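Local structure of FMN-dependent NADH-azoreductase 1 (Bacillus anthracis, 3U7I) at residues C[8-13]-C[111-116]. The protein probably uses FMN and NADH to reduce electrophilic quinones, protecting against thiol-specific stress, and to cleave aromatic azo compounds reductively to amines. Sequence-based numbering, arbitrary orientation.
Sequences LIINAH and SKLKDY
Helix 111-116 packs across strand 8-11 and runs roughly against it, the axes 10.4 Å apart at closest and the N-to-C directions 137° from each other, with Ala12 and Leu113 bringing the two backbones closest together at a CA-CA distance of 6.0 Å. Leu8, Ile10 and Ala12, every second residue, send their side chains to the helix, while Leu113 and Tyr116, three apart and so on the same helical flank, answer them. Tyr116 reaches across to the strand: chi1 of -175° swings the phenol away from the backbone nitrogen and out across Ile10. Ile10 uses both branches on it: CG2 sits over one face, 15° off the ring normal and displaced toward the rim, in a CH-pi contact, and CD1 touches Tyr116 CE2 at 3.8 Å. The branched isoleucine thus spreads over a flat ring, and CG2 also reaches CD1 of Leu113 at 4.2 Å. Beyond the ring, Leu8 comes from the opposite direction, its CD2 methyl in van der Waals contact with Tyr116 OH at 3.5 Å; an apolar leucine suits this buried place. Just past the strand, in the Asx turn closed by Asn11 OD1 and His13 N, the small Ala12 suits the close backbones, its CB 4.2 Å from Leu113 CB. Strand 6-11 lies within the five-stranded parallel sheet, flanked by 43-48 and 97-103, and this is the helix-on-sheet core of a flavodoxin-like fold, Ala12's side chain about 8 Å from that of Ser23, predicted to bind FMN.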
loop_
_atom_site.group_PDB
_atom_site.type_symbol
_atom_site.label_atom_id
_atom_site.label_comp_id
_atom_site.label_asym_id
_atom_site.label_seq_id
_atom_site.Cartn_x
_atom_site.Cartn_y
_atom_site.Cartn_z
ATOM N N LEU C 8 -6.896 14.575 14.611
ATOM C CA LEU C 8 -6.124 13.356 14.786
ATOM C C LEU C 8 -4.919 13.338 13.849
ATOM O O LEU C 8 -5.061 13.451 12.631
ATOM C CB LEU C 8 -7.005 12.113 14.573
ATOM C CG LEU C 8 -6.356 10.722 14.596
ATOM C CD1 LEU C 8 -5.745 10.395 15.961
ATOM C CD2 LEU C 8 -7.357 9.645 14.167
ATOM N N ILE C 9 -3.735 13.211 14.437
ATOM C CA ILE C 9 -2.502 13.063 13.670
ATOM C C ILE C 9 -2.280 11.582 13.380
ATOM O O ILE C 9 -2.198 10.766 14.306
ATOM C CB ILE C 9 -1.255 13.610 14.435
ATOM C CG1 ILE C 9 -1.572 14.927 15.160
ATOM C CG2 ILE C 9 -0.050 13.740 13.481
ATOM C CD1 ILE C 9 -2.133 16.003 14.260
ATOM N N ILE C 10 -2.201 11.246 12.096
ATOM C CA ILE C 10 -1.842 9.900 11.662
ATOM C C ILE C 10 -0.430 9.944 11.083
ATOM O O ILE C 10 -0.222 10.345 9.933
ATOM C CB ILE C 10 -2.826 9.349 10.617
ATOM C CG1 ILE C 10 -4.254 9.368 11.164
ATOM C CG2 ILE C 10 -2.408 7.941 10.177
ATOM C CD1 ILE C 10 -5.316 9.543 10.085
ATOM N N ASN C 11 0.538 9.568 11.913
ATOM C CA ASN C 11 1.945 9.634 11.548
ATOM C C ASN C 11 2.426 8.326 10.904
ATOM O O ASN C 11 2.617 7.319 11.591
ATOM C CB ASN C 11 2.774 9.970 12.787
ATOM C CG ASN C 11 4.261 10.010 12.506
ATOM O OD1 ASN C 11 4.704 9.848 11.362
ATOM N ND2 ASN C 11 5.048 10.246 13.556
ATOM N N ALA C 12 2.622 8.346 9.591
ATOM C CA ALA C 12 3.001 7.128 8.862
ATOM C C ALA C 12 4.516 7.014 8.592
ATOM O O ALA C 12 4.946 6.257 7.715
ATOM C CB ALA C 12 2.212 7.022 7.557
ATOM N N HIS C 13 5.319 7.763 9.342
ATOM C CA HIS C 13 6.764 7.760 9.144
ATOM C C HIS C 13 7.444 6.686 9.995
ATOM O O HIS C 13 7.293 6.676 11.203
ATOM C CB HIS C 13 7.360 9.130 9.476
ATOM C CG HIS C 13 8.638 9.415 8.748
ATOM N ND1 HIS C 13 9.752 8.612 8.864
ATOM C CD2 HIS C 13 8.970 10.397 7.878
ATOM C CE1 HIS C 13 10.721 9.092 8.103
ATOM N NE2 HIS C 13 10.273 10.174 7.493
ATOM N N SER C 111 3.443 0.640 4.110
ATOM C CA SER C 111 2.729 -0.585 4.478
ATOM C C SER C 111 1.859 -0.416 5.723
ATOM O O SER C 111 0.729 -0.903 5.761
ATOM C CB SER C 111 3.699 -1.745 4.668
ATOM O OG SER C 111 4.680 -1.426 5.632
ATOM N N LYS C 112 2.377 0.264 6.745
ATOM C CA LYS C 112 1.594 0.436 7.972
ATOM C C LYS C 112 0.397 1.378 7.780
ATOM O O LYS C 112 -0.583 1.281 8.507
ATOM C CB LYS C 112 2.463 0.851 9.174
ATOM C CG LYS C 112 3.451 -0.217 9.651
ATOM C CD LYS C 112 2.795 -1.576 9.932
ATOM C CE LYS C 112 1.762 -1.521 11.068
ATOM N NZ LYS C 112 1.240 -2.897 11.432
ATOM N N LEU C 113 0.452 2.261 6.780
ATOM C CA LEU C 113 -0.716 3.095 6.463
ATOM C C LEU C 113 -1.817 2.257 5.793
ATOM O O LEU C 113 -3.010 2.505 5.992
ATOM C CB LEU C 113 -0.335 4.308 5.600
ATOM C CG LEU C 113 -1.433 5.339 5.335
ATOM C CD1 LEU C 113 -2.128 5.751 6.630
ATOM C CD2 LEU C 113 -0.873 6.566 4.614
ATOM N N LYS C 114 -1.416 1.260 5.008
ATOM C CA LYS C 114 -2.376 0.278 4.503
ATOM C C LYS C 114 -3.037 -0.476 5.660
ATOM O O LYS C 114 -4.258 -0.622 5.677
ATOM C CB LYS C 114 -1.725 -0.705 3.522
ATOM C CG LYS C 114 -2.712 -1.709 2.915
ATOM C CD LYS C 114 -3.998 -1.014 2.445
ATOM C CE LYS C 114 -4.874 -1.903 1.536
ATOM N NZ LYS C 114 -5.243 -3.220 2.124
ATOM N N ASP C 115 -2.242 -0.945 6.628
ATOM C CA ASP C 115 -2.797 -1.603 7.812
ATOM C C ASP C 115 -3.778 -0.677 8.526
ATOM O O ASP C 115 -4.825 -1.121 9.013
ATOM C CB ASP C 115 -1.706 -1.997 8.804
ATOM C CG ASP C 115 -0.876 -3.154 8.325
ATOM O OD1 ASP C 115 -1.347 -3.903 7.446
ATOM O OD2 ASP C 115 0.242 -3.323 8.848
ATOM N N TYR C 116 -3.430 0.605 8.606
ATOM C CA TYR C 116 -4.316 1.570 9.255
ATOM C C TYR C 116 -5.623 1.701 8.470
ATOM O O TYR C 116 -6.706 1.738 9.062
ATOM C CB TYR C 116 -3.632 2.935 9.423
ATOM C CG TYR C 116 -4.468 3.938 10.192
ATOM C CD1 TYR C 116 -4.531 3.903 11.585
ATOM C CD2 TYR C 116 -5.201 4.913 9.526
ATOM C CE1 TYR C 116 -5.307 4.833 12.294
ATOM C CE2 TYR C 116 -5.985 5.840 10.224
ATOM C CZ TYR C 116 -6.030 5.798 11.596
ATOM O OH TYR C 116 -6.806 6.726 12.270
#